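Side-chain contacts in hypothetical protein TM0486 (Thermotoga maritima, PDB 1VK8), which binds thiamin and is involved in the response of the cell to oxidative conditions: residues F62-I65 and M66-K70; R74-E77 and Q78-K81; G94-T97 and I98-V102. All blocks are in the same frame, centred on the assembly; numbering follows the deposited sequence.

Contact 1 (F62-I65 and M66-K70); sequences FEEI and MDRVK
At the start of helix 62-76, one of the two helices laid against the antiparallel sheet of this ferredoxin-like fold, Phe62 and Met66 sit one turn apart in a Met-aromatic contact. Met66, present as selenomethionine, passes its CG over one face of the Phe62 ring, 4.0 Å from the centroid and 22° off the normal, while SE lies oblique to the ring. Its chain bends at chi2 and chi3 and carries CE back to 3.8 Å from Phe62 CE1. The same methyl also rests 3.7 Å from Ile65 CG2. The first torsion of Phe62, 177°, places CG opposite the main-chain nitrogen and sets the ring under Met66 CG; the ring also stacks edge-to-face with Tyr91 of its own chain and packs on Ala73 of the second subunit. Replacing Phe62 by alanine would probably open a gap under Met66 CG and CE and leave the selenium end freer to turn. At the interface with the second subunit, Asp67 OD1 forms a salt bridge with Lys70 NZ of that chain. A water donates to Glu64 OE2 at 2.6 Å and accepts from Arg68 NE at 2.7 Å, lying in the guanidinium plane at its edge.

Contact 2 (R74-E77 and Q78-K81); sequences RYLE and QFAK
Phe79 sets the edge of its ring against one face of Tyr75, a T-shaped pair with centroids 5.2 Å apart and planes at 77°. CE2 does the touching: it stands over the tyrosine face, displaced toward the rim, 3.5 Å from Tyr75 CZ. The tyrosine is swung out to receive it, its CG lying trans to the main-chain nitrogen (chi1 175°). Helix 31-43 lies against the pair: Arg37 touches both residues and Lys41 makes a cation-pi contact with Tyr75. Gln78 also reaches back toward Tyr75, its NE2 on the same side of the ring as Phe79 CE2. Its extended chain runs past the carbonyl of Tyr75, with CG 3.1 Å from Tyr75 O, and brings the amide nitrogen NE2 to 3.2 Å from Tyr75 CD1. The amide plane stands almost upright on the ring, at 85°, and NE2 approaches obliquely. Gln78 CB, in turn, lies over the centre of the Phe79 ring.

The backbone is drawn together at Leu76 O, which takes Phe79 N at 2.8 Å, from well above the carbonyl plane, and Ala80 N more weakly at 3.1 Å. Glu77 O finds a side-chain donor instead. Lys81, bent at chi2 and chi3, curls back so that NZ reaches Glu77 O at 2.7 Å, in the carbonyl plane, supplying a charged donor to this carbonyl, a particular of this site. Glu77 CA also points its hydrogen at Ala80 O, 3.4 Å away. The paired i+3 and i+4 bonds to Leu76 O mark a helix C-terminal turn, here the connection from helix 62-76 to strand 82-92, outermost within the chain, of the ferredoxin-like fold.

Contact 3 (G94-T97 and I98-V102); sequences GGIT and IEEKV
Thr97 and Glu100 exchange two hydrogen bonds through a single hydroxyl. Thr97 OG1 accepts from Glu100 N at 3.2 Å, and it donates to Glu100 OE1 at 2.8 Å, using the lone pair of OE1 that faces away from OE2. A first torsion of 56° puts OG1 between the main-chain N and the carbonyl carbon, within reach of both partners, and the two side chains cross at about a right angle. Thr97 is thus the N-cap of the short C-terminal helix 98-102, answering an amide of its first turn. Another amide there, Ile98 N, is taken by Glu59 OE1 from strand 56-60. Within the helix, Ile98 O accepts from both Lys101 N at 2.9 Å and Val102 N at 3.0 Å. A water lies 2.7 Å from Gly95 O and near Glu100 OE2, though it cannot donate to every acceptor around it. Apolar contacts flank the cap: Ile96 CD1 touches Glu100 CB at 3.8 Å, and Ile96 CG1 meets Lys101 CD at 3.9 Å. Lys101 NZ is held by Thr17 OG1 and by a salt bridge to Asp90, and an unidentified bound molecule, probably from the crystallisation liquor, lies about 4 Å from the lysine side chain.

Overall arrangement
All three contacts are local and follow one another in series along the chain, so none nests in or crosses another. Contact 1 comes first, at the start of helix 62-76, directly after strand 56-60. Contact 2 follows on the same helix, its centre about 17 Å from that of contact 1, and turns the chain into strand 82-92. That strand then runs along the sheet to contact 3, which leads into helix 98-102. All three touch the second subunit, and contact 3 packs against the fourth as well. Contacts 2 and 3 lie on opposite sides of the chain's centre, their own centres about 31 Å apart.

Contact 1 (F62-I65 and M66-K70)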
loop_
_atom_site.group_PDB
_atom_site.type_symbol
_atom_site.label_atom_id
_atom_site.label_comp_id
_atom_site.label_asym_id
_atom_site.label_seq_id
_atom_site.Cartn_x
_atom_site.Cartn_y
_atom_site.Cartn_z
ATOM N N PHE C 62 2.920 16.868 9.816
ATOM C CA PHE C 62 2.890 16.355 8.433
ATOM C C PHE C 62 4.000 16.888 7.508
ATOM O O PHE C 62 4.708 16.123 6.876
ATOM C CB PHE C 62 1.508 16.639 7.843
ATOM C CG PHE C 62 1.364 16.230 6.422
ATOM C CD1 PHE C 62 1.505 14.930 6.044
ATOM C CD2 PHE C 62 1.077 17.167 5.460
ATOM C CE1 PHE C 62 1.403 14.576 4.715
ATOM C CE2 PHE C 62 0.966 16.805 4.162
ATOM C CZ PHE C 62 1.138 15.517 3.792
ATOM N N GLU C 63 4.159 18.201 7.436
ATOM C CA GLU C 63 5.119 18.770 6.502
ATOM C C GLU C 63 6.549 18.465 6.922
ATOM O O GLU C 63 7.400 18.240 6.089
ATOM C CB GLU C 63 4.883 20.273 6.334
ATOM C CG GLU C 63 3.514 20.515 5.718
ATOM C CD GLU C 63 3.278 21.906 5.164
ATOM O OE1 GLU C 63 4.188 22.754 5.229
ATOM O OE2 GLU C 63 2.159 22.143 4.642
ATOM N N GLU C 64 6.807 18.431 8.219
ATOM C CA GLU C 64 8.110 18.018 8.709
ATOM C C GLU C 64 8.430 16.581 8.312
ATOM O O GLU C 64 9.530 16.301 7.859
ATOM C CB GLU C 64 8.165 18.140 10.223
ATOM C CG GLU C 64 9.578 17.968 10.774
ATOM C CD GLU C 64 9.665 18.108 12.289
ATOM O OE1 GLU C 64 8.722 18.647 12.934
ATOM O OE2 GLU C 64 10.699 17.664 12.827
ATOM N N ILE C 65 7.477 15.670 8.467
ATOM C CA ILE C 65 7.674 14.264 8.059
ATOM C C ILE C 65 7.950 14.194 6.542
ATOM O O ILE C 65 8.865 13.501 6.101
ATOM C CB ILE C 65 6.470 13.361 8.474
ATOM C CG1 ILE C 65 6.346 13.207 9.980
ATOM C CG2 ILE C 65 6.616 11.950 7.877
ATOM C CD1 ILE C 65 4.902 12.737 10.411
HETATM N N MSE C 66 7.193 14.939 5.742
HETATM C CA MSE C 66 7.413 14.932 4.281
HETATM C C MSE C 66 8.841 15.379 3.955
HETATM O O MSE C 66 9.510 14.778 3.142
HETATM C CB MSE C 66 6.381 15.798 3.557
HETATM C CG MSE C 66 4.970 15.303 3.655
HETATM SE SE MSE C 66 4.782 13.387 3.072
HETATM C CE MSE C 66 4.589 12.530 4.799
ATOM N N ASP C 67 9.338 16.408 4.648
ATOM C CA ASP C 67 10.712 16.852 4.475
ATOM C C ASP C 67 11.729 15.813 4.922
ATOM O O ASP C 67 12.787 15.667 4.311
ATOM C CB ASP C 67 10.951 18.159 5.250
ATOM C CG ASP C 67 10.283 19.378 4.600
ATOM O OD1 ASP C 67 9.915 19.340 3.402
ATOM O OD2 ASP C 67 10.074 20.424 5.247
ATOM N N ARG C 68 11.435 15.098 6.005
ATOM C CA ARG C 68 12.300 14.015 6.445
ATOM C C ARG C 68 12.317 12.867 5.455
ATOM O O ARG C 68 13.347 12.223 5.260
ATOM C CB ARG C 68 11.886 13.501 7.833
ATOM C CG ARG C 68 12.076 14.510 8.929
ATOM C CD ARG C 68 13.471 14.942 9.102
ATOM N NE ARG C 68 13.709 15.345 10.482
ATOM C CZ ARG C 68 14.913 15.538 10.983
ATOM N NH1 ARG C 68 15.990 15.407 10.222
ATOM N NH2 ARG C 68 15.055 15.894 12.244
ATOM N N VAL C 69 11.182 12.625 4.818
ATOM C CA VAL C 69 11.097 11.582 3.809
ATOM C C VAL C 69 11.987 11.947 2.617
ATOM O O VAL C 69 12.637 11.082 2.072
ATOM C CB VAL C 69 9.630 11.297 3.405
ATOM C CG1 VAL C 69 9.568 10.443 2.168
ATOM C CG2 VAL C 69 8.888 10.648 4.567
ATOM N N LYS C 70 12.054 13.227 2.235
ATOM C CA LYS C 70 12.990 13.653 1.180
ATOM C C LYS C 70 14.427 13.263 1.512
ATOM O O LYS C 70 15.149 12.727 0.671
ATOM C CB LYS C 70 12.945 15.164 0.927
ATOM C CG LYS C 70 11.641 15.751 0.470
ATOM C CD LYS C 70 11.834 17.238 0.336
ATOM C CE LYS C 70 10.579 18.005 0.383
ATOM N NZ LYS C 70 10.936 19.441 0.397
HETATM O O HOH W 1 12.288 15.632 12.710
#

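Contact 2 (R74-E77 and Q78-K81)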
loop_
_atom_site.group_PDB
_atom_site.type_symbol
_atom_site.label_atom_id
_atom_site.label_comp_id
_atom_site.label_asym_id
_atom_site.label_seq_id
_atom_site.Cartn_x
_atom_site.Cartn_y
_atom_site.Cartn_z
ATOM N N ARG C 74 17.138 10.246 -0.253
ATOM C CA ARG C 74 18.489 10.588 -0.681
ATOM C C ARG C 74 19.487 9.748 0.057
ATOM O O ARG C 74 20.452 9.296 -0.509
ATOM C CB ARG C 74 18.826 12.062 -0.396
ATOM C CG ARG C 74 18.424 13.095 -1.435
ATOM C CD ARG C 74 17.662 12.593 -2.642
ATOM N NE ARG C 74 17.282 13.702 -3.528
ATOM C CZ ARG C 74 16.324 13.650 -4.454
ATOM N NH1 ARG C 74 15.622 12.545 -4.627
ATOM N NH2 ARG C 74 16.060 14.716 -5.207
ATOM N N TYR C 75 19.265 9.584 1.353
ATOM C CA TYR C 75 20.161 8.824 2.209
ATOM C C TYR C 75 20.243 7.373 1.741
ATOM O O TYR C 75 21.327 6.794 1.669
ATOM C CB TYR C 75 19.645 8.890 3.653
ATOM C CG TYR C 75 20.417 8.051 4.616
ATOM C CD1 TYR C 75 21.740 8.358 4.930
ATOM C CD2 TYR C 75 19.834 6.954 5.230
ATOM C CE1 TYR C 75 22.446 7.587 5.811
ATOM C CE2 TYR C 75 20.534 6.195 6.123
ATOM C CZ TYR C 75 21.839 6.510 6.399
ATOM O OH TYR C 75 22.527 5.736 7.282
ATOM N N LEU C 76 19.088 6.796 1.431
ATOM C CA LEU C 76 18.992 5.385 1.051
ATOM C C LEU C 76 19.614 5.055 -0.294
ATOM O O LEU C 76 20.052 3.925 -0.504
ATOM C CB LEU C 76 17.547 4.905 1.049
ATOM C CG LEU C 76 16.897 4.863 2.448
ATOM C CD1 LEU C 76 15.449 4.474 2.312
ATOM C CD2 LEU C 76 17.680 3.939 3.360
ATOM N N GLU C 77 19.680 6.013 -1.205
ATOM C CA GLU C 77 20.287 5.713 -2.501
ATOM C C GLU C 77 21.754 5.307 -2.421
ATOM O O GLU C 77 22.230 4.680 -3.342
ATOM C CB GLU C 77 20.088 6.804 -3.564
ATOM C CG GLU C 77 20.286 8.237 -3.156
ATOM C CD GLU C 77 20.314 9.186 -4.350
ATOM O OE1 GLU C 77 20.054 8.738 -5.494
ATOM O OE2 GLU C 77 20.611 10.386 -4.136
ATOM N N GLN C 78 22.451 5.633 -1.338
ATOM C CA GLN C 78 23.805 5.103 -1.103
ATOM C C GLN C 78 23.808 3.575 -0.979
ATOM O O GLN C 78 24.796 2.933 -1.268
ATOM C CB GLN C 78 24.405 5.581 0.218
ATOM C CG GLN C 78 24.275 7.033 0.610
ATOM C CD GLN C 78 24.600 7.253 2.105
ATOM O OE1 GLN C 78 25.370 6.492 2.709
ATOM N NE2 GLN C 78 24.022 8.291 2.686
ATOM N N PHE C 79 22.735 3.016 -0.443
ATOM C CA PHE C 79 22.659 1.593 -0.099
ATOM C C PHE C 79 21.919 0.729 -1.132
ATOM O O PHE C 79 22.089 -0.508 -1.182
ATOM C CB PHE C 79 22.004 1.454 1.261
ATOM C CG PHE C 79 22.644 2.304 2.319
ATOM C CD1 PHE C 79 23.980 2.111 2.659
ATOM C CD2 PHE C 79 21.919 3.309 2.964
ATOM C CE1 PHE C 79 24.583 2.899 3.624
ATOM C CE2 PHE C 79 22.502 4.091 3.919
ATOM C CZ PHE C 79 23.844 3.894 4.263
ATOM N N ALA C 80 21.127 1.387 -1.973
ATOM C CA ALA C 80 20.319 0.703 -2.960
ATOM C C ALA C 80 20.019 1.689 -4.075
ATOM O O ALA C 80 19.452 2.743 -3.846
ATOM C CB ALA C 80 19.053 0.211 -2.340
ATOM N N LYS C 81 20.408 1.315 -5.269
ATOM C CA LYS C 81 20.236 2.135 -6.451
ATOM C C LYS C 81 18.771 2.165 -6.882
ATOM O O LYS C 81 18.389 3.042 -7.631
ATOM C CB LYS C 81 21.057 1.565 -7.605
ATOM C CG LYS C 81 22.473 2.145 -7.750
ATOM C CD LYS C 81 23.258 2.084 -6.452
ATOM C CE LYS C 81 23.383 3.449 -5.786
ATOM N NZ LYS C 81 24.236 3.365 -4.547
#

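Contact 3 (G94-T97 and I98-V102)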
loop_
_atom_site.group_PDB
_atom_site.type_symbol
_atom_site.label_atom_id
_atom_site.label_comp_id
_atom_site.label_asym_id
_atom_site.label_seq_id
_atom_site.Cartn_x
_atom_site.Cartn_y
_atom_site.Cartn_z
ATOM N N GLY C 94 -7.190 18.370 12.984
ATOM C CA GLY C 94 -7.147 18.464 14.444
ATOM C C GLY C 94 -6.167 17.454 15.058
ATOM O O GLY C 94 -5.853 17.540 16.234
ATOM N N GLY C 95 -5.729 16.476 14.269
ATOM C CA GLY C 95 -4.702 15.538 14.674
ATOM C C GLY C 95 -5.174 14.123 14.939
ATOM O O GLY C 95 -6.323 13.886 15.298
ATOM N N ILE C 96 -4.270 13.169 14.708
ATOM C CA ILE C 96 -4.449 11.773 15.080
ATOM C C ILE C 96 -3.083 11.223 15.520
ATOM O O ILE C 96 -2.023 11.627 14.992
ATOM C CB ILE C 96 -5.047 10.938 13.905
ATOM C CG1 ILE C 96 -5.421 9.511 14.343
ATOM C CG2 ILE C 96 -4.105 10.895 12.719
ATOM C CD1 ILE C 96 -6.606 9.429 15.280
ATOM N N THR C 97 -3.108 10.296 16.465
ATOM C CA THR C 97 -1.887 9.760 17.064
ATOM C C THR C 97 -1.893 8.245 17.017
ATOM O O THR C 97 -2.934 7.626 16.804
ATOM C CB THR C 97 -1.784 10.166 18.552
ATOM O OG1 THR C 97 -2.955 9.737 19.254
ATOM C CG2 THR C 97 -1.766 11.666 18.717
ATOM N N ILE C 98 -0.714 7.661 17.243
ATOM C CA ILE C 98 -0.569 6.221 17.340
ATOM C C ILE C 98 -1.487 5.669 18.438
ATOM O O ILE C 98 -2.248 4.714 18.194
ATOM C CB ILE C 98 0.936 5.853 17.565
ATOM C CG1 ILE C 98 1.753 6.118 16.296
ATOM C CG2 ILE C 98 1.061 4.399 18.000
ATOM C CD1 ILE C 98 3.283 6.011 16.475
ATOM N N GLU C 99 -1.455 6.301 19.616
ATOM C CA GLU C 99 -2.174 5.820 20.794
ATOM C C GLU C 99 -3.667 5.796 20.538
ATOM O O GLU C 99 -4.344 4.863 20.929
ATOM C CB GLU C 99 -1.848 6.687 22.017
ATOM C CG GLU C 99 -2.466 6.237 23.331
ATOM C CD GLU C 99 -2.204 7.204 24.483
ATOM O OE1 GLU C 99 -1.385 8.145 24.327
ATOM O OE2 GLU C 99 -2.819 7.014 25.562
ATOM N N GLU C 100 -4.182 6.788 19.823
ATOM C CA GLU C 100 -5.618 6.843 19.538
ATOM C C GLU C 100 -6.047 5.650 18.689
ATOM O O GLU C 100 -7.186 5.223 18.749
ATOM C CB GLU C 100 -6.003 8.146 18.819
ATOM C CG GLU C 100 -5.979 9.360 19.726
ATOM C CD GLU C 100 -6.185 10.671 18.985
ATOM O OE1 GLU C 100 -5.219 11.191 18.405
ATOM O OE2 GLU C 100 -7.321 11.193 18.988
ATOM N N LYS C 101 -5.133 5.114 17.898
ATOM C CA LYS C 101 -5.429 3.965 17.046
ATOM C C LYS C 101 -5.098 2.582 17.641
ATOM O O LYS C 101 -5.707 1.588 17.256
ATOM C CB LYS C 101 -4.702 4.162 15.736
ATOM C CG LYS C 101 -5.022 5.481 15.054
ATOM C CD LYS C 101 -3.964 5.875 14.050
ATOM C CE LYS C 101 -4.292 5.270 12.733
ATOM N NZ LYS C 101 -3.185 5.541 11.876
ATOM N N VAL C 102 -4.158 2.480 18.573
ATOM C CA VAL C 102 -3.740 1.155 19.079
ATOM C C VAL C 102 -3.939 0.885 20.557
ATOM O O VAL C 102 -3.836 -0.259 20.967
ATOM C CB VAL C 102 -2.223 0.884 18.859
ATOM C CG1 VAL C 102 -1.850 1.076 17.426
ATOM C CG2 VAL C 102 -1.369 1.753 19.787
HETATM O O HOH W 2 -8.018 12.567 16.989
#